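Long-range contacts in desmoplakin (Homo sapiens, PDB 3R6N), which probably serves in cell adhesion at desmosomes, represented here by a rigid four-spectrin-repeat fragment of its plakin domain: residues A[199-204]-A[266-271]; A[203-208]-A[340-345]. All coordinates share one frame; numbering follows the deposited sequence.

Both contacts use helix 167-225, one turn apart, and their centres lie about 7 Å from each other. Contact 1 is the buried one: it sets residues 199-204 against the irregular chain 266-271 that leaves helix 234-265 and runs toward strand 285-288. Contact 2 is only partly buried, with exposed Leu-341 at its margin, and pairs 203-208 with the first residues of helix 340-384, which follows strand 333-334. Phe-204 serves both, and Ile-268 of the first packs on Ala-342 of the second. The chemistry is apolar in each, but contact 1 places aliphatic groups over aromatic faces, whereas contact 2 packs phenylalanine rings and an alanine against Leu-341, Ala-342 and Leu-345, with no methyl over a ring face.

Contact 1: residues A[199-204]-A[266-271]; sequences AAYFQF and KKIVQL
Ile-268 drives into the surface made by Ala-200, Tyr-201 and Phe-204 on the helix. At its root, CB lies near Ala-342 of helix 340-384, and there the side chain forks. The CG2 methyl meets the Tyr-201 ring at CD1, 3.7 Å away. CG1 takes the other branch, opposite the carbonyl carbon (chi1 -63°), which lays it over one face of the Phe-204 ring, 4.0 Å from the centroid, in a CH-pi contact. At the tip, the methyl CD1 reaches Phe-204 CB at 3.5 Å; it also lies 3.8 Å from Ala-200 O and 4.2 Å from Ala-200 CB.

Tyr-201 carries the other half of the contact. With CG anti to the backbone N (chi1 178°), its ring stands up from the helix, and Leu-271 CD2 settles over one face, 3.6 Å from the centroid of that ring and 16° off its normal. The same methyl also brushes the CZ end of Phe-202. At the ring edge, near its plane, the carbonyl oxygen of Val-269 approaches CD1 of Tyr-201; this oxygen has a weak hydrogen bond to Asn-339 ND2.

The loop that follows helix 234-265 thus closes over helix 167-225, and Lys-264 and Ser-265 of the former touch Phe-204. Further along, Gln-270 pairs its backbone with Ile-335, so the loop meets the chain just after strand 333-334 here.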
# COMPACT_ATOMS: atom_id res chain seq x y z
N ALA A 199 -5.53 1.64 -0.68
CA ALA A 199 -6.40 1.96 -1.80
C ALA A 199 -7.16 0.70 -2.19
O ALA A 199 -8.39 0.67 -2.19
CB ALA A 199 -5.60 2.49 -2.97
N ALA A 200 -6.41 -0.36 -2.50
CA ALA A 200 -7.00 -1.64 -2.87
C ALA A 200 -8.02 -2.12 -1.84
O ALA A 200 -9.13 -2.50 -2.18
CB ALA A 200 -5.91 -2.69 -3.07
N TYR A 201 -7.62 -2.08 -0.57
CA TYR A 201 -8.48 -2.51 0.53
C TYR A 201 -9.85 -1.85 0.46
O TYR A 201 -10.88 -2.52 0.63
CB TYR A 201 -7.81 -2.18 1.87
CG TYR A 201 -8.62 -2.52 3.10
CD1 TYR A 201 -8.38 -3.69 3.81
CD2 TYR A 201 -9.62 -1.67 3.56
CE1 TYR A 201 -9.11 -3.99 4.94
CE2 TYR A 201 -10.36 -1.97 4.69
CZ TYR A 201 -10.10 -3.13 5.37
OH TYR A 201 -10.83 -3.43 6.50
N PHE A 202 -9.88 -0.55 0.20
CA PHE A 202 -11.15 0.16 0.13
C PHE A 202 -11.85 -0.06 -1.21
O PHE A 202 -13.08 -0.16 -1.27
CB PHE A 202 -10.97 1.65 0.39
CG PHE A 202 -10.63 1.98 1.82
CD1 PHE A 202 -9.40 2.50 2.16
CD2 PHE A 202 -11.55 1.74 2.83
CE1 PHE A 202 -9.09 2.80 3.47
CE2 PHE A 202 -11.25 2.04 4.14
CZ PHE A 202 -10.02 2.57 4.46
N GLN A 203 -11.08 -0.15 -2.28
CA GLN A 203 -11.64 -0.40 -3.60
C GLN A 203 -12.38 -1.73 -3.58
O GLN A 203 -13.48 -1.85 -4.12
CB GLN A 203 -10.54 -0.41 -4.66
CG GLN A 203 -11.01 -0.14 -6.08
CD GLN A 203 -11.94 -1.22 -6.62
OE1 GLN A 203 -11.76 -2.40 -6.34
NE2 GLN A 203 -12.93 -0.80 -7.40
N PHE A 204 -11.76 -2.72 -2.95
CA PHE A 204 -12.29 -4.08 -2.95
C PHE A 204 -13.64 -4.19 -2.25
O PHE A 204 -14.58 -4.75 -2.80
CB PHE A 204 -11.29 -5.04 -2.31
CG PHE A 204 -11.84 -6.41 -2.05
CD1 PHE A 204 -11.85 -7.36 -3.06
CD2 PHE A 204 -12.33 -6.75 -0.81
CE1 PHE A 204 -12.36 -8.62 -2.83
CE2 PHE A 204 -12.83 -8.02 -0.57
CZ PHE A 204 -12.85 -8.96 -1.58
N LYS A 266 -7.60 -12.45 -2.31
CA LYS A 266 -6.40 -13.17 -1.90
C LYS A 266 -5.22 -12.22 -1.69
O LYS A 266 -4.19 -12.61 -1.13
CB LYS A 266 -6.03 -14.24 -2.94
CG LYS A 266 -6.99 -15.42 -2.98
CD LYS A 266 -6.58 -16.42 -4.06
CE LYS A 266 -7.37 -17.72 -3.94
NZ LYS A 266 -8.85 -17.49 -3.89
N LYS A 267 -5.38 -10.97 -2.12
CA LYS A 267 -4.30 -9.99 -2.04
C LYS A 267 -4.61 -8.82 -1.12
O LYS A 267 -3.75 -8.00 -0.83
CB LYS A 267 -3.95 -9.47 -3.44
CG LYS A 267 -3.39 -10.53 -4.37
CD LYS A 267 -2.90 -9.91 -5.66
CE LYS A 267 -3.96 -9.01 -6.28
NZ LYS A 267 -3.50 -8.39 -7.56
N ILE A 268 -5.85 -8.75 -0.65
CA ILE A 268 -6.26 -7.65 0.21
C ILE A 268 -5.60 -7.71 1.58
O ILE A 268 -5.64 -8.74 2.26
CB ILE A 268 -7.79 -7.58 0.38
CG1 ILE A 268 -8.45 -7.31 -0.97
CG2 ILE A 268 -8.16 -6.50 1.38
CD1 ILE A 268 -7.96 -6.04 -1.64
N VAL A 269 -5.00 -6.60 1.98
CA VAL A 269 -4.24 -6.50 3.21
C VAL A 269 -5.17 -6.40 4.43
O VAL A 269 -6.39 -6.34 4.27
CB VAL A 269 -3.31 -5.27 3.14
CG1 VAL A 269 -4.01 -4.04 3.70
CG2 VAL A 269 -2.00 -5.54 3.87
N GLN A 270 -4.59 -6.39 5.63
CA GLN A 270 -5.38 -6.25 6.85
C GLN A 270 -5.16 -4.91 7.53
O GLN A 270 -4.02 -4.50 7.76
CB GLN A 270 -5.06 -7.37 7.84
CG GLN A 270 -5.58 -8.72 7.41
CD GLN A 270 -5.69 -9.69 8.58
OE1 GLN A 270 -6.20 -9.34 9.64
NE2 GLN A 270 -5.21 -10.92 8.38
N LEU A 271 -6.25 -4.23 7.87
CA LEU A 271 -6.18 -2.90 8.47
C LEU A 271 -6.67 -2.83 9.92
O LEU A 271 -6.10 -2.12 10.74
CB LEU A 271 -6.94 -1.89 7.61
CG LEU A 271 -6.14 -1.09 6.58
CD1 LEU A 271 -5.12 -1.96 5.89
CD2 LEU A 271 -7.07 -0.44 5.56

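Contact 2: residues A[203-208]-A[340-345]; sequences QFFEEA and PLAVDL
Ala-208 N donates to Phe-204 O at 2.8 Å, a backbone bond that keeps these two residues one turn apart on a single side of helix 167-225, facing Ala-342 and Leu-345. Phe-205, next to Phe-204 in the helix, adds a second ring.

Ala-342 packs against the two phenylalanines. Its CB lies 3.6 Å from Phe-204 CE2, oblique to the ring, and 4.0 Å from Phe-205 CZ, so one methyl is shared by two phenyl rings. Phe-204 CD2 sits over the centre of one face of the Phe-205 ring, 3.8 Å above its plane, while Phe-205 CE2 lies at the edge of the Phe-204 ring. Phe-205 points its CG opposite the carbonyl carbon (chi1 -74°), which swings the ring across to the second helix although its CB does not aim there. Leu-341 O and Leu-345 CD2 then lie at its edge, the methyl 3.8 Å from Phe-205 CD2.

A turn after Ala-342, Leu-345 extends with CG anti to the backbone N, and the same CD2 reaches Ala-208 CB at 3.6 Å.

The segment axes are 11.3 Å apart, and the long side chains span that gap. Asn-339, on the loop ahead of helix 340-384, adds contact to Phe-205. The apolar touching groups suggest that shape and burial, rather than directed polar bonds, hold two helices far apart in sequence, packing roughly parallel, 28° apart.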
# COMPACT_ATOMS: atom_id res chain seq x y z
N GLN A 203 -11.08 -0.15 -2.28
CA GLN A 203 -11.64 -0.40 -3.60
C GLN A 203 -12.38 -1.73 -3.58
O GLN A 203 -13.48 -1.85 -4.12
CB GLN A 203 -10.54 -0.41 -4.66
CG GLN A 203 -11.01 -0.14 -6.08
CD GLN A 203 -11.94 -1.22 -6.62
OE1 GLN A 203 -11.76 -2.40 -6.34
NE2 GLN A 203 -12.93 -0.80 -7.40
N PHE A 204 -11.76 -2.72 -2.95
CA PHE A 204 -12.29 -4.08 -2.95
C PHE A 204 -13.64 -4.19 -2.25
O PHE A 204 -14.58 -4.75 -2.80
CB PHE A 204 -11.29 -5.04 -2.31
CG PHE A 204 -11.84 -6.41 -2.05
CD1 PHE A 204 -11.85 -7.36 -3.06
CD2 PHE A 204 -12.33 -6.75 -0.81
CE1 PHE A 204 -12.36 -8.62 -2.83
CE2 PHE A 204 -12.83 -8.02 -0.57
CZ PHE A 204 -12.85 -8.96 -1.58
N PHE A 205 -13.72 -3.67 -1.03
CA PHE A 205 -14.96 -3.76 -0.28
C PHE A 205 -16.07 -2.91 -0.89
O PHE A 205 -17.25 -3.26 -0.82
CB PHE A 205 -14.73 -3.40 1.20
CG PHE A 205 -14.01 -4.47 1.97
CD1 PHE A 205 -12.69 -4.28 2.36
CD2 PHE A 205 -14.64 -5.66 2.29
CE1 PHE A 205 -12.02 -5.27 3.06
CE2 PHE A 205 -13.97 -6.64 3.00
CZ PHE A 205 -12.66 -6.45 3.38
N GLU A 206 -15.69 -1.79 -1.51
CA GLU A 206 -16.67 -0.94 -2.17
C GLU A 206 -17.30 -1.68 -3.34
O GLU A 206 -18.51 -1.61 -3.55
CB GLU A 206 -16.00 0.35 -2.67
CG GLU A 206 -16.96 1.38 -3.23
CD GLU A 206 -16.24 2.57 -3.85
OE1 GLU A 206 -15.18 2.36 -4.48
OE2 GLU A 206 -16.73 3.71 -3.71
N GLU A 207 -16.48 -2.40 -4.09
CA GLU A 207 -16.93 -3.14 -5.26
C GLU A 207 -17.64 -4.44 -4.87
O GLU A 207 -18.61 -4.84 -5.51
CB GLU A 207 -15.75 -3.44 -6.19
CG GLU A 207 -16.09 -4.23 -7.44
CD GLU A 207 -14.88 -4.48 -8.32
OE1 GLU A 207 -13.82 -3.85 -8.08
OE2 GLU A 207 -14.97 -5.32 -9.25
N ALA A 208 -17.14 -5.08 -3.82
CA ALA A 208 -17.70 -6.36 -3.38
C ALA A 208 -19.08 -6.20 -2.76
O ALA A 208 -20.03 -6.87 -3.16
CB ALA A 208 -16.75 -7.05 -2.41
N PRO A 340 -9.21 -12.59 6.33
CA PRO A 340 -10.38 -13.46 6.46
C PRO A 340 -11.69 -12.73 6.19
O PRO A 340 -12.66 -13.36 5.75
CB PRO A 340 -10.31 -13.92 7.92
CG PRO A 340 -9.53 -12.86 8.61
CD PRO A 340 -8.50 -12.43 7.61
N LEU A 341 -11.72 -11.43 6.43
CA LEU A 341 -12.90 -10.63 6.15
C LEU A 341 -13.13 -10.46 4.65
O LEU A 341 -14.26 -10.30 4.20
CB LEU A 341 -12.79 -9.25 6.82
CG LEU A 341 -12.94 -9.25 8.34
CD1 LEU A 341 -12.55 -7.90 8.92
CD2 LEU A 341 -14.36 -9.62 8.72
N ALA A 342 -12.04 -10.48 3.88
CA ALA A 342 -12.13 -10.35 2.43
C ALA A 342 -12.39 -11.69 1.76
O ALA A 342 -13.22 -11.80 0.86
CB ALA A 342 -10.86 -9.72 1.88
N VAL A 343 -11.67 -12.72 2.19
CA VAL A 343 -11.83 -14.06 1.63
C VAL A 343 -13.24 -14.60 1.85
O VAL A 343 -13.83 -15.19 0.94
CB VAL A 343 -10.80 -15.05 2.21
CG1 VAL A 343 -11.37 -16.46 2.25
CG2 VAL A 343 -9.51 -15.00 1.40
N ASP A 344 -13.78 -14.40 3.04
CA ASP A 344 -15.12 -14.87 3.35
C ASP A 344 -16.17 -14.16 2.50
O ASP A 344 -17.15 -14.77 2.07
CB ASP A 344 -15.43 -14.69 4.84
CG ASP A 344 -14.73 -15.73 5.70
OD1 ASP A 344 -13.90 -16.50 5.16
OD2 ASP A 344 -15.00 -15.78 6.92
N LEU A 345 -15.97 -12.87 2.25
CA LEU A 345 -16.88 -12.11 1.41
C LEU A 345 -16.85 -12.59 -0.04
O LEU A 345 -17.89 -12.69 -0.69
CB LEU A 345 -16.56 -10.61 1.48
CG LEU A 345 -17.50 -9.68 0.71
CD1 LEU A 345 -18.95 -9.95 1.07
CD2 LEU A 345 -17.14 -8.23 0.98